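Local coordinates for protein alpha-amylase (Eisenia fetida, PDB 6M4K) that probably catalyses the endohydrolysis of alpha-1,4-glucosidic linkages in starch-like polysaccharides, as a calcium-binding glycoside hydrolase of family 13, at residues A[90-95]-A[223-228]; A[86-91]-A[192-197]; A[458-463]-A[470-475]; A[394-399]-A[450-455]; A[131-136]-A[180-185]. All blocks are in the same frame, centred on the assembly; numbering follows the deposited sequence.

Contact 1 (A[90-95]-A[223-228]); sequences TCNNLG and QWFPAG
Asn92 and Trp224 mark the closest approach of the two backbones, with 6.8 Å between their CA atoms, where the last turn of helix 81-93 faces an irregular loop running from helix 207-214 to strand 232-235. The helix closes in a Schellman motif at Gly95, whose phi is positive; Gly95 N bonds back to Asn92 O. Two consecutive asparagines then take hold of one indole in different ways. Asn92 covers a face. Its CB stands 3.4 Å from the centroid of the five-membered ring of Trp224, only 8° off the ring normal, a CH-pi contact. A first torsion of -75° sets CG anti to the carbonyl carbon and lets ND2 continue over the six-membered ring, 3.3 Å from Trp224 CE3, with the amide standing steeply on the indole. The same ND2 hydrogen-bonds to Gly193 O. Asn93 works at the rim instead: Trp224 NE1 donates to Asn93 OD1 over 2.8 Å at a nearly straight 172°, the oxygen lying in the indole plane while the donor sits above the plane of the amide. A water donates to Asn93 OD1 and accepts from Gln223 NE2 at 2.9 Å. The same Gln223 NE2 lies over the other indole face, 3.1 Å above the plane. A leucine in place of Trp224 would probably strip Asn93 OD1 of its N-H donor and open a gap beside Asn92 CB. The chemistry implies a ring fixed in position by face packing and fixed in rotation by its one N-H.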
# COMPACT_ATOMS: atom_id res chain seq x y z
N THR A 90 -5.93 7.04 19.77
CA THR A 90 -7.04 7.78 19.18
C THR A 90 -7.61 7.04 17.98
O THR A 90 -8.84 6.92 17.82
CB THR A 90 -6.54 9.16 18.74
OG1 THR A 90 -6.14 9.91 19.88
CG2 THR A 90 -7.63 9.91 17.98
N CYS A 91 -6.73 6.55 17.12
CA CYS A 91 -7.17 5.86 15.91
C CYS A 91 -7.91 4.57 16.27
O CYS A 91 -9.01 4.31 15.78
CB CYS A 91 -5.97 5.60 14.99
SG CYS A 91 -5.33 7.10 14.23
N ASN A 92 -7.32 3.78 17.18
CA ASN A 92 -7.98 2.56 17.63
C ASN A 92 -9.35 2.84 18.22
O ASN A 92 -10.30 2.10 17.96
CB ASN A 92 -7.11 1.82 18.66
CG ASN A 92 -5.94 1.11 18.04
OD1 ASN A 92 -5.68 1.24 16.84
ND2 ASN A 92 -5.21 0.34 18.85
N ASN A 93 -9.47 3.91 19.02
CA ASN A 93 -10.77 4.25 19.60
C ASN A 93 -11.79 4.60 18.53
O ASN A 93 -12.99 4.45 18.75
CB ASN A 93 -10.64 5.39 20.61
CG ASN A 93 -10.01 4.94 21.91
OD1 ASN A 93 -9.98 3.75 22.21
ND2 ASN A 93 -9.50 5.90 22.68
N LEU A 94 -11.34 5.10 17.38
CA LEU A 94 -12.22 5.39 16.25
C LEU A 94 -12.43 4.20 15.33
O LEU A 94 -13.16 4.33 14.35
CB LEU A 94 -11.65 6.55 15.43
CG LEU A 94 -11.80 7.92 16.10
CD1 LEU A 94 -10.87 8.92 15.44
CD2 LEU A 94 -13.24 8.38 15.98
N GLY A 95 -11.80 3.07 15.61
CA GLY A 95 -11.94 1.91 14.75
C GLY A 95 -11.16 2.00 13.45
O GLY A 95 -11.58 1.42 12.44
N GLN A 223 -7.71 -4.46 24.74
CA GLN A 223 -8.45 -3.22 24.90
C GLN A 223 -9.28 -2.92 23.66
O GLN A 223 -10.36 -2.34 23.76
CB GLN A 223 -7.50 -2.06 25.21
CG GLN A 223 -8.20 -0.75 25.53
CD GLN A 223 -7.24 0.37 25.87
OE1 GLN A 223 -6.14 0.13 26.37
NE2 GLN A 223 -7.65 1.60 25.60
N TRP A 224 -8.81 -3.34 22.48
CA TRP A 224 -9.51 -3.05 21.23
C TRP A 224 -9.79 -4.30 20.40
O TRP A 224 -10.79 -4.35 19.67
CB TRP A 224 -8.69 -2.10 20.36
CG TRP A 224 -8.40 -0.77 20.97
CD1 TRP A 224 -9.25 0.29 21.04
CD2 TRP A 224 -7.18 -0.36 21.58
NE1 TRP A 224 -8.62 1.35 21.66
CE2 TRP A 224 -7.35 0.97 22.00
CE3 TRP A 224 -5.95 -0.98 21.81
CZ2 TRP A 224 -6.33 1.69 22.64
CZ3 TRP A 224 -4.95 -0.27 22.45
CH2 TRP A 224 -5.15 1.05 22.85
N PHE A 225 -8.91 -5.28 20.47
CA PHE A 225 -8.95 -6.40 19.54
C PHE A 225 -9.48 -7.66 20.22
O PHE A 225 -9.38 -7.80 21.44
CB PHE A 225 -7.55 -6.67 18.98
CG PHE A 225 -6.98 -5.48 18.26
CD1 PHE A 225 -7.49 -5.11 17.03
CD2 PHE A 225 -6.00 -4.70 18.83
CE1 PHE A 225 -7.00 -3.98 16.36
CE2 PHE A 225 -5.50 -3.57 18.17
CZ PHE A 225 -6.01 -3.22 16.93
N PRO A 226 -10.06 -8.58 19.46
CA PRO A 226 -10.58 -9.81 20.08
C PRO A 226 -9.46 -10.60 20.72
O PRO A 226 -8.32 -10.60 20.27
CB PRO A 226 -11.18 -10.57 18.89
CG PRO A 226 -11.44 -9.52 17.84
CD PRO A 226 -10.34 -8.52 18.01
N ALA A 227 -9.81 -11.29 21.81
CA ALA A 227 -8.84 -12.16 22.45
C ALA A 227 -8.41 -13.27 21.49
O ALA A 227 -9.18 -13.73 20.65
CB ALA A 227 -9.43 -12.77 23.73
N GLY A 228 -7.14 -13.66 21.61
CA GLY A 228 -6.62 -14.76 20.81
C GLY A 228 -6.39 -14.45 19.35
O GLY A 228 -6.46 -15.36 18.51
O HOH W 1 -10.31 2.19 24.52

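Contact 2 (A[86-91]-A[192-197]); sequences NMVTTC and WGVAGF
Val88 and Gly193 bring the backbones within 6.2 Å, CA to CA, as helix 81-93 passes the turn that leads from helix 176-192 into strand 196-199. This lies in the outer layer of the TIM barrel, a helix set against the turn between helix 176-192 and the fourth barrel strand. No hydrogen bond joins the two segments, and on the helix side Val88 makes nearly all of the contact. CG1, anti to the backbone N with chi1 at 173°, presses on bare main chain, 3.5 Å from Trp192 O and also 3.5 Å from Gly193 C. The other branch, CG2, faces a side chain, that of Val194.

Gly193 ends helix 176-192 in a Schellman motif with a phi of 121°. A beta carbon built on it would come 2.9 Å from Val88 CG1, a clash, and would also jam against the carbonyl oxygen of Trp192, so the tight fit relies on the bare glycine. Trp192 turns its indole away from Val88 yet returns to the same helix by a cation-pi contact with Arg85. Past the turn, Ala195 and Gly196 bond through their backbones to Ile98 and Val100 of strand 97-102, which joins this corner to the barrel wall. Val194 packs on Val100 and Phe84, between sheet and helix. Its CG2 meets Val88 CG2 at 4.2 Å, and its CG1 lies over one face of the Phe197 ring, 4.3 Å above the plane and offset toward the rim.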
# COMPACT_ATOMS: atom_id res chain seq x y z
N ASN A 86 -0.22 8.39 21.26
CA ASN A 86 -1.46 9.16 21.14
C ASN A 86 -2.20 8.80 19.86
O ASN A 86 -3.43 8.64 19.87
CB ASN A 86 -1.17 10.66 21.14
CG ASN A 86 -0.84 11.21 22.52
OD1 ASN A 86 -0.26 12.29 22.62
ND2 ASN A 86 -1.22 10.51 23.57
N MET A 87 -1.47 8.72 18.75
CA MET A 87 -2.05 8.36 17.46
C MET A 87 -2.72 6.99 17.51
O MET A 87 -3.87 6.83 17.10
CB MET A 87 -0.97 8.40 16.38
CG MET A 87 -1.41 7.91 15.02
SD MET A 87 -0.01 7.63 13.92
CE MET A 87 0.78 6.23 14.71
N VAL A 88 -1.99 5.98 17.99
CA VAL A 88 -2.53 4.62 18.04
C VAL A 88 -3.79 4.58 18.90
O VAL A 88 -4.81 3.98 18.51
CB VAL A 88 -1.46 3.63 18.53
CG1 VAL A 88 -2.08 2.25 18.76
CG2 VAL A 88 -0.31 3.53 17.54
N THR A 89 -3.74 5.20 20.08
CA THR A 89 -4.90 5.18 20.98
C THR A 89 -6.11 5.85 20.33
O THR A 89 -7.21 5.28 20.33
CB THR A 89 -4.53 5.86 22.30
OG1 THR A 89 -3.47 5.13 22.93
CG2 THR A 89 -5.74 5.92 23.21
N THR A 90 -5.93 7.04 19.77
CA THR A 90 -7.04 7.78 19.18
C THR A 90 -7.61 7.04 17.98
O THR A 90 -8.84 6.92 17.82
CB THR A 90 -6.54 9.16 18.74
OG1 THR A 90 -6.14 9.91 19.88
CG2 THR A 90 -7.63 9.91 17.98
N CYS A 91 -6.73 6.55 17.12
CA CYS A 91 -7.17 5.86 15.91
C CYS A 91 -7.91 4.57 16.27
O CYS A 91 -9.01 4.31 15.78
CB CYS A 91 -5.97 5.60 14.99
SG CYS A 91 -5.33 7.10 14.23
N TRP A 192 1.23 -1.55 22.68
CA TRP A 192 0.64 -0.22 22.64
C TRP A 192 -0.65 -0.15 21.82
O TRP A 192 -1.38 0.84 21.92
CB TRP A 192 1.62 0.79 22.05
CG TRP A 192 2.89 0.93 22.84
CD1 TRP A 192 3.13 0.50 24.11
CD2 TRP A 192 4.10 1.55 22.39
NE1 TRP A 192 4.42 0.82 24.48
CE2 TRP A 192 5.03 1.47 23.44
CE3 TRP A 192 4.48 2.18 21.20
CZ2 TRP A 192 6.32 1.99 23.34
CZ3 TRP A 192 5.76 2.69 21.09
CH2 TRP A 192 6.67 2.59 22.16
N GLY A 193 -0.95 -1.17 21.02
CA GLY A 193 -2.17 -1.18 20.23
C GLY A 193 -1.96 -1.28 18.74
O GLY A 193 -2.95 -1.25 18.00
N VAL A 194 -0.73 -1.44 18.26
CA VAL A 194 -0.52 -1.62 16.83
C VAL A 194 -1.20 -2.92 16.39
O VAL A 194 -1.18 -3.93 17.11
CB VAL A 194 0.98 -1.60 16.52
CG1 VAL A 194 1.27 -2.09 15.11
CG2 VAL A 194 1.52 -0.20 16.71
N ALA A 195 -1.85 -2.89 15.22
CA ALA A 195 -2.66 -4.01 14.74
C ALA A 195 -1.89 -4.95 13.83
O ALA A 195 -2.35 -6.07 13.57
CB ALA A 195 -3.89 -3.48 14.00
N GLY A 196 -0.73 -4.54 13.33
CA GLY A 196 -0.03 -5.36 12.38
C GLY A 196 1.15 -4.62 11.78
O GLY A 196 1.49 -3.51 12.21
N PHE A 197 1.77 -5.26 10.79
CA PHE A 197 3.02 -4.77 10.22
C PHE A 197 3.04 -5.01 8.72
O PHE A 197 2.64 -6.08 8.25
CB PHE A 197 4.24 -5.46 10.84
CG PHE A 197 4.37 -5.23 12.31
CD1 PHE A 197 3.67 -6.02 13.22
CD2 PHE A 197 5.18 -4.22 12.79
CE1 PHE A 197 3.78 -5.78 14.58
CE2 PHE A 197 5.29 -3.99 14.14
CZ PHE A 197 4.59 -4.77 15.04

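Contact 3 (A[458-463]-A[470-475])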
# COMPACT_ATOMS: atom_id res chain seq x y z
N ASN A 458 -25.33 8.63 -3.74
CA ASN A 458 -25.67 7.51 -4.62
C ASN A 458 -27.08 7.59 -5.19
O ASN A 458 -27.43 6.78 -6.05
CB ASN A 458 -25.50 6.18 -3.88
CG ASN A 458 -26.68 5.85 -2.99
OD1 ASN A 458 -26.97 6.57 -2.03
ND2 ASN A 458 -27.39 4.77 -3.31
N ARG A 459 -27.88 8.54 -4.73
CA ARG A 459 -29.26 8.70 -5.18
C ARG A 459 -29.61 10.17 -5.06
O ARG A 459 -28.97 10.91 -4.30
CB ARG A 459 -30.21 7.86 -4.33
CG ARG A 459 -30.27 8.29 -2.88
CD ARG A 459 -31.16 7.36 -2.09
NE ARG A 459 -31.18 7.67 -0.67
CZ ARG A 459 -31.83 6.95 0.24
NH1 ARG A 459 -32.50 5.88 -0.14
NH2 ARG A 459 -31.80 7.30 1.52
N PRO A 460 -30.61 10.64 -5.83
CA PRO A 460 -30.96 12.06 -5.78
C PRO A 460 -31.44 12.50 -4.39
O PRO A 460 -32.10 11.71 -3.71
CB PRO A 460 -32.10 12.17 -6.79
CG PRO A 460 -31.79 11.11 -7.76
CD PRO A 460 -31.30 9.96 -6.93
N PRO A 461 -31.10 13.74 -3.98
CA PRO A 461 -30.29 14.70 -4.75
C PRO A 461 -28.84 14.26 -4.86
O PRO A 461 -28.24 13.83 -3.88
CB PRO A 461 -30.40 15.98 -3.92
CG PRO A 461 -30.67 15.51 -2.53
CD PRO A 461 -31.52 14.29 -2.68
N CYS A 462 -28.28 14.37 -6.07
CA CYS A 462 -27.02 13.70 -6.36
C CYS A 462 -25.82 14.38 -5.71
O CYS A 462 -24.83 13.71 -5.38
CB CYS A 462 -26.83 13.57 -7.87
SG CYS A 462 -27.91 12.36 -8.68
N GLY A 463 -25.87 15.70 -5.52
CA GLY A 463 -24.74 16.39 -4.94
C GLY A 463 -23.67 16.73 -5.96
O GLY A 463 -23.07 15.84 -6.57
N ARG A 470 -22.93 13.98 -13.14
CA ARG A 470 -23.62 13.58 -14.36
C ARG A 470 -25.12 13.43 -14.12
O ARG A 470 -25.60 13.37 -12.98
CB ARG A 470 -23.06 12.25 -14.89
CG ARG A 470 -21.61 12.31 -15.32
CD ARG A 470 -21.15 11.00 -15.95
NE ARG A 470 -19.70 10.97 -16.12
CZ ARG A 470 -19.05 11.52 -17.14
NH1 ARG A 470 -19.71 12.16 -18.09
NH2 ARG A 470 -17.72 11.44 -17.20
N ALA A 471 -25.86 13.38 -15.23
CA ALA A 471 -27.29 13.14 -15.16
C ALA A 471 -27.59 11.82 -14.47
O ALA A 471 -26.80 10.87 -14.52
CB ALA A 471 -27.88 13.13 -16.57
N THR A 472 -28.75 11.77 -13.84
CA THR A 472 -29.17 10.59 -13.10
C THR A 472 -29.30 9.38 -14.02
O THR A 472 -29.76 9.49 -15.16
CB THR A 472 -30.53 10.90 -12.47
OG1 THR A 472 -30.33 11.50 -11.18
CG2 THR A 472 -31.34 9.65 -12.34
N VAL A 473 -28.88 8.22 -13.52
CA VAL A 473 -28.98 6.96 -14.24
C VAL A 473 -30.25 6.24 -13.80
O VAL A 473 -30.42 5.96 -12.61
CB VAL A 473 -27.74 6.08 -13.99
CG1 VAL A 473 -27.93 4.72 -14.63
CG2 VAL A 473 -26.48 6.76 -14.50
N ILE A 474 -31.12 5.92 -14.75
CA ILE A 474 -32.36 5.20 -14.47
C ILE A 474 -32.14 3.72 -14.69
O ILE A 474 -31.83 3.29 -15.81
CB ILE A 474 -33.51 5.71 -15.35
CG1 ILE A 474 -33.78 7.19 -15.09
CG2 ILE A 474 -34.76 4.86 -15.13
CD1 ILE A 474 -34.11 7.50 -13.65
N VAL A 475 -32.32 2.92 -13.65
CA VAL A 475 -32.38 1.48 -13.79
C VAL A 475 -33.85 1.12 -13.97
O VAL A 475 -34.67 1.41 -13.09
CB VAL A 475 -31.75 0.76 -12.59
CG1 VAL A 475 -31.90 -0.73 -12.72
CG2 VAL A 475 -30.27 1.14 -12.48
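Thr472 OG1 is the meeting point, with the sulfur of Cys462 on it at 3.6 Å from SG to OG1 and the ring of Pro460 at 3.7 Å from CG to OG1. Here a disulfide-bonded loop in the C-terminal all-beta domain folds back over the residue leading into strand 473-475, which pairs antiparallel with strand 447-449. These are van der Waals touches at the surface, and no hydrogen bond crosses between the segments. The hydroxyl comes forward because Thr472 holds OG1 anti to its carbonyl carbon, at a chi1 of -88°, and the proline ring crosses the threonine side chain at about a right angle.

The next shell explains how two residues of the loop converge on one oxygen. Pro461 follows a cis peptide bond and points its CB away, while Pro460 and Cys462 on either side of it point theirs toward Thr472. Asn458 fixes the near end of the loop, bonding through its backbone to Cys450 and through ND2 to His496 O. Arg470 places the approach to the strand: its N bonds to Ser454 OG and its NH2 to Asn490 O. Beyond Thr472, Val473 pairs with Tyr449 through the backbone and buries its side chain against Ile493 and Ile495. The covalent tie lies close to the contact itself: Cys462 SG, the atom that touches Thr472 OG1, is disulfide-bonded to Cys450 SG, and that second sulfur packs against Pro460 N.

Contact 4 (A[394-399]-A[450-455]); sequences MVRFHN and CDVISC
Arg396 brings a charged group to an apolar neighbour: its NH2 lies 4.2 Å from Val452 CG1, the guanidinium meeting that methyl obliquely. The nitrogen is not left to the valine, since it donates a hydrogen bond to Asp456 O, just past the loop segment. The side chain leaves the helix with CG anti to the backbone N and then bends at chi3, 64°, which turns the guanidinium across the loop. The other pair is apolar. Met394 CG touches Ile453 CD1 at 3.6 Å, and its SD stands 3.7 Å from the same methyl, so the end of the isoleucine rests on the bent middle of the methionine. The backbones are nearest at this pair too, 7.4 Å between the CA atoms of Met394 and Ile453. Met394 CE folds back over one face of the Phe397 ring, 3.6 Å above its plane.

Asp451 braces the turn that carries Val452 and Ile453. Its OD1 accepts from Ile453 N at 3.0 Å, an Asx turn, with the donor well above the carboxylate plane, 66° out of it. Ser454 OG donates to Asp451 OD2 at 2.7 Å, so both oxygens are gripped within the loop. Further polar ties run along the seam: Asn393 ND2 to Val452 O and Arg389 NE to Ile453 O. The contact is part of the interdomain seam of a family 13 alpha-amylase, where helix 389-401, which follows the eighth barrel strand of the catalytic domain, packs against the C-terminal all-beta domain.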
# COMPACT_ATOMS: atom_id res chain seq x y z
N MET A 394 -15.48 5.24 -4.44
CA MET A 394 -15.27 3.86 -4.83
C MET A 394 -14.93 2.97 -3.64
O MET A 394 -15.18 1.76 -3.70
CB MET A 394 -14.23 3.73 -5.95
CG MET A 394 -14.76 4.17 -7.32
SD MET A 394 -16.28 3.34 -7.82
CE MET A 394 -15.78 1.61 -7.76
N VAL A 395 -14.38 3.54 -2.57
CA VAL A 395 -14.28 2.78 -1.32
C VAL A 395 -15.66 2.48 -0.77
O VAL A 395 -15.94 1.35 -0.35
CB VAL A 395 -13.39 3.52 -0.32
CG1 VAL A 395 -13.50 2.94 1.10
CG2 VAL A 395 -11.94 3.52 -0.81
N ARG A 396 -16.56 3.47 -0.80
CA ARG A 396 -17.94 3.21 -0.42
C ARG A 396 -18.58 2.16 -1.31
O ARG A 396 -19.26 1.25 -0.81
CB ARG A 396 -18.74 4.52 -0.39
CG ARG A 396 -20.19 4.33 0.07
CD ARG A 396 -20.86 5.66 0.37
NE ARG A 396 -20.96 6.46 -0.84
CZ ARG A 396 -21.55 7.65 -0.91
NH1 ARG A 396 -22.10 8.19 0.17
NH2 ARG A 396 -21.59 8.30 -2.07
N PHE A 397 -18.37 2.24 -2.63
CA PHE A 397 -18.86 1.21 -3.55
C PHE A 397 -18.34 -0.16 -3.12
O PHE A 397 -19.10 -1.12 -3.00
CB PHE A 397 -18.38 1.55 -4.97
CG PHE A 397 -18.83 0.58 -6.05
CD1 PHE A 397 -18.25 -0.67 -6.19
CD2 PHE A 397 -19.79 0.97 -6.99
CE1 PHE A 397 -18.65 -1.53 -7.19
CE2 PHE A 397 -20.19 0.12 -8.01
CZ PHE A 397 -19.63 -1.14 -8.11
N HIS A 398 -17.03 -0.25 -2.90
CA HIS A 398 -16.40 -1.49 -2.45
C HIS A 398 -17.06 -2.02 -1.19
O HIS A 398 -17.34 -3.21 -1.08
CB HIS A 398 -14.93 -1.16 -2.19
CG HIS A 398 -14.13 -2.27 -1.57
ND1 HIS A 398 -13.34 -3.13 -2.32
CD2 HIS A 398 -13.94 -2.62 -0.28
CE1 HIS A 398 -12.71 -3.96 -1.50
NE2 HIS A 398 -13.08 -3.69 -0.26
N ASN A 399 -17.32 -1.13 -0.22
CA ASN A 399 -17.94 -1.56 1.03
C ASN A 399 -19.37 -2.05 0.79
O ASN A 399 -19.78 -3.08 1.34
CB ASN A 399 -17.94 -0.41 2.04
CG ASN A 399 -16.54 -0.02 2.50
OD1 ASN A 399 -15.61 -0.83 2.48
ND2 ASN A 399 -16.40 1.22 2.93
N CYS A 450 -27.34 7.83 -8.83
CA CYS A 450 -26.37 8.83 -9.22
C CYS A 450 -25.01 8.18 -9.47
O CYS A 450 -24.64 7.21 -8.79
CB CYS A 450 -26.19 9.90 -8.14
SG CYS A 450 -27.71 10.66 -7.59
N ASP A 451 -24.28 8.73 -10.43
CA ASP A 451 -22.91 8.31 -10.69
C ASP A 451 -22.02 8.79 -9.55
O ASP A 451 -21.76 9.99 -9.42
CB ASP A 451 -22.44 8.89 -12.01
CG ASP A 451 -20.95 8.77 -12.18
OD1 ASP A 451 -20.39 7.73 -11.76
OD2 ASP A 451 -20.32 9.70 -12.71
N VAL A 452 -21.52 7.85 -8.73
CA VAL A 452 -20.72 8.24 -7.57
C VAL A 452 -19.31 8.65 -7.95
O VAL A 452 -18.58 9.16 -7.09
CB VAL A 452 -20.74 7.19 -6.45
CG1 VAL A 452 -22.16 6.96 -5.98
CG2 VAL A 452 -20.09 5.88 -6.91
N ILE A 453 -18.91 8.46 -9.20
CA ILE A 453 -17.62 8.99 -9.64
C ILE A 453 -17.68 10.52 -9.70
O ILE A 453 -16.75 11.20 -9.28
CB ILE A 453 -17.21 8.38 -10.99
CG1 ILE A 453 -17.09 6.86 -10.89
CG2 ILE A 453 -15.89 9.00 -11.49
CD1 ILE A 453 -16.02 6.39 -9.92
N SER A 454 -18.78 11.06 -10.24
CA SER A 454 -18.92 12.50 -10.44
C SER A 454 -19.80 13.19 -9.40
O SER A 454 -19.68 14.41 -9.23
CB SER A 454 -19.50 12.79 -11.84
OG SER A 454 -20.80 12.26 -12.00
N CYS A 455 -20.65 12.45 -8.69
CA CYS A 455 -21.60 13.02 -7.75
C CYS A 455 -21.23 12.63 -6.33
O CYS A 455 -20.46 11.69 -6.09
CB CYS A 455 -23.02 12.55 -8.06
SG CYS A 455 -23.50 12.78 -9.80

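Contact 5 (A[131-136]-A[180-185]); sequences VPYGPN and DVEAEF
Val131 and Tyr133 meet Val181 in the apolar part of the contact. Val131 CG1 touches Val181 CG1 at 3.6 Å, and the same Val181 methyl, held anti to its backbone N by a chi1 of 162°, lies 4.0 Å from Tyr133 CZ, approaching the ring obliquely. Within its own loop Val131 CG1 also sits over the centre of the Tyr133 face, 3.6 Å above the plane, so one face of the ring is covered by Val131. At the phenol end, Tyr133 OH comes 3.5 Å from both Val181 CG1 and Glu182 CG, the ring and the carboxylate turned steeply to one another.

The hydrogen bonding goes to third parties. Tyr133 OH bonds to Tyr72 OH, and Pro132 O, beyond a cis peptide bond, accepts from Tyr177 OH. A phenylalanine in place of Tyr133 would probably leave the Tyr72 hydroxyl without its mate and a gap beside Glu182 CG.

The Glu182 side chain is about 9 Å from the bound calcium ion. The loop belongs to the long excursion between strand 97-102 and helix 176-192, the position of domain B in alpha-amylases, and it lies against that helix, which leads into the fourth barrel strand.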
# COMPACT_ATOMS: atom_id res chain seq x y z
N VAL A 131 20.83 -0.65 20.21
CA VAL A 131 20.09 -1.91 20.17
C VAL A 131 20.35 -2.81 21.40
O VAL A 131 19.41 -3.07 22.15
CB VAL A 131 20.23 -2.62 18.80
CG1 VAL A 131 19.56 -3.98 18.84
CG2 VAL A 131 19.67 -1.76 17.68
N PRO A 132 21.60 -3.26 21.63
CA PRO A 132 22.83 -3.13 20.84
C PRO A 132 23.03 -4.28 19.83
O PRO A 132 22.65 -5.43 20.11
CB PRO A 132 23.93 -3.19 21.91
CG PRO A 132 23.37 -4.15 22.91
CD PRO A 132 21.87 -3.90 22.93
N TYR A 133 23.62 -3.95 18.68
CA TYR A 133 24.12 -4.93 17.73
C TYR A 133 25.60 -4.66 17.48
O TYR A 133 26.03 -3.50 17.48
CB TYR A 133 23.45 -4.78 16.36
CG TYR A 133 22.02 -5.27 16.19
CD1 TYR A 133 21.59 -6.48 16.71
CD2 TYR A 133 21.12 -4.52 15.43
CE1 TYR A 133 20.28 -6.93 16.49
CE2 TYR A 133 19.82 -4.95 15.20
CZ TYR A 133 19.41 -6.16 15.74
OH TYR A 133 18.13 -6.61 15.52
N GLY A 134 26.35 -5.73 17.22
CA GLY A 134 27.72 -5.66 16.75
C GLY A 134 27.92 -6.59 15.57
O GLY A 134 26.96 -7.18 15.07
N PRO A 135 29.17 -6.76 15.12
CA PRO A 135 29.44 -7.58 13.92
C PRO A 135 28.89 -8.99 13.97
O PRO A 135 28.51 -9.51 12.91
CB PRO A 135 30.97 -7.57 13.84
CG PRO A 135 31.34 -6.25 14.41
CD PRO A 135 30.37 -6.01 15.55
N ASN A 136 28.83 -9.63 15.14
CA ASN A 136 28.34 -11.01 15.22
C ASN A 136 26.87 -11.11 14.86
O ASN A 136 26.37 -12.21 14.61
CB ASN A 136 28.53 -11.59 16.62
CG ASN A 136 29.99 -11.75 16.99
OD1 ASN A 136 30.83 -11.97 16.13
ND2 ASN A 136 30.29 -11.61 18.27
N ASP A 180 15.23 -12.39 18.94
CA ASP A 180 14.68 -11.90 20.20
C ASP A 180 14.53 -10.39 20.19
O ASP A 180 13.53 -9.84 20.65
CB ASP A 180 15.58 -12.31 21.37
CG ASP A 180 15.48 -13.79 21.71
OD1 ASP A 180 14.55 -14.48 21.24
OD2 ASP A 180 16.35 -14.26 22.48
N VAL A 181 15.56 -9.69 19.69
CA VAL A 181 15.55 -8.23 19.66
C VAL A 181 14.44 -7.71 18.75
O VAL A 181 13.70 -6.78 19.11
CB VAL A 181 16.92 -7.71 19.23
CG1 VAL A 181 16.83 -6.27 18.77
CG2 VAL A 181 17.92 -7.85 20.38
N GLU A 182 14.30 -8.31 17.57
CA GLU A 182 13.30 -7.83 16.63
C GLU A 182 11.89 -8.15 17.12
O GLU A 182 10.98 -7.32 16.98
CB GLU A 182 13.58 -8.38 15.24
CG GLU A 182 14.89 -7.79 14.69
CD GLU A 182 15.15 -8.09 13.24
OE1 GLU A 182 14.79 -9.19 12.79
OE2 GLU A 182 15.74 -7.21 12.56
N ALA A 183 11.70 -9.31 17.75
CA ALA A 183 10.40 -9.62 18.33
C ALA A 183 10.07 -8.70 19.50
O ALA A 183 8.90 -8.36 19.70
CB ALA A 183 10.34 -11.08 18.76
N GLU A 184 11.07 -8.30 20.29
CA GLU A 184 10.80 -7.37 21.39
C GLU A 184 10.27 -6.05 20.85
O GLU A 184 9.34 -5.47 21.41
CB GLU A 184 12.07 -7.13 22.21
CG GLU A 184 11.85 -6.25 23.47
CD GLU A 184 11.72 -4.75 23.18
OE1 GLU A 184 12.37 -4.26 22.23
OE2 GLU A 184 10.98 -4.06 23.92
N PHE A 185 10.89 -5.56 19.77
CA PHE A 185 10.43 -4.34 19.10
C PHE A 185 8.98 -4.48 18.65
O PHE A 185 8.12 -3.67 19.00
CB PHE A 185 11.36 -4.09 17.92
CG PHE A 185 10.87 -3.06 16.92
CD1 PHE A 185 10.52 -1.79 17.32
CD2 PHE A 185 10.80 -3.38 15.58
CE1 PHE A 185 10.09 -0.84 16.38
CE2 PHE A 185 10.38 -2.45 14.64
CZ PHE A 185 10.02 -1.19 15.05

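Overall arrangement
Contacts 1 and 2 share helix 81-93 and lie side by side on the barrel, centres 8 Å apart; contact 2 is buried and apolar, whereas contact 1, further out, adds an indole hydrogen bond and a bridging water. Contact 5, partly buried, belongs to the same catalytic domain: it is nested in the chain loop that contact 2 closes, and its helix 176-192 runs on into the strand of contact 2. Contacts 3 and 4 form the second cluster, centres 11 Å apart and joined by a disulfide. Contact 4 is buried between the two domains, contact 3 is a surface touch within the all-beta one. Contacts 3 and 5, centres 58 Å apart, lie on opposite sides of the chain's centre.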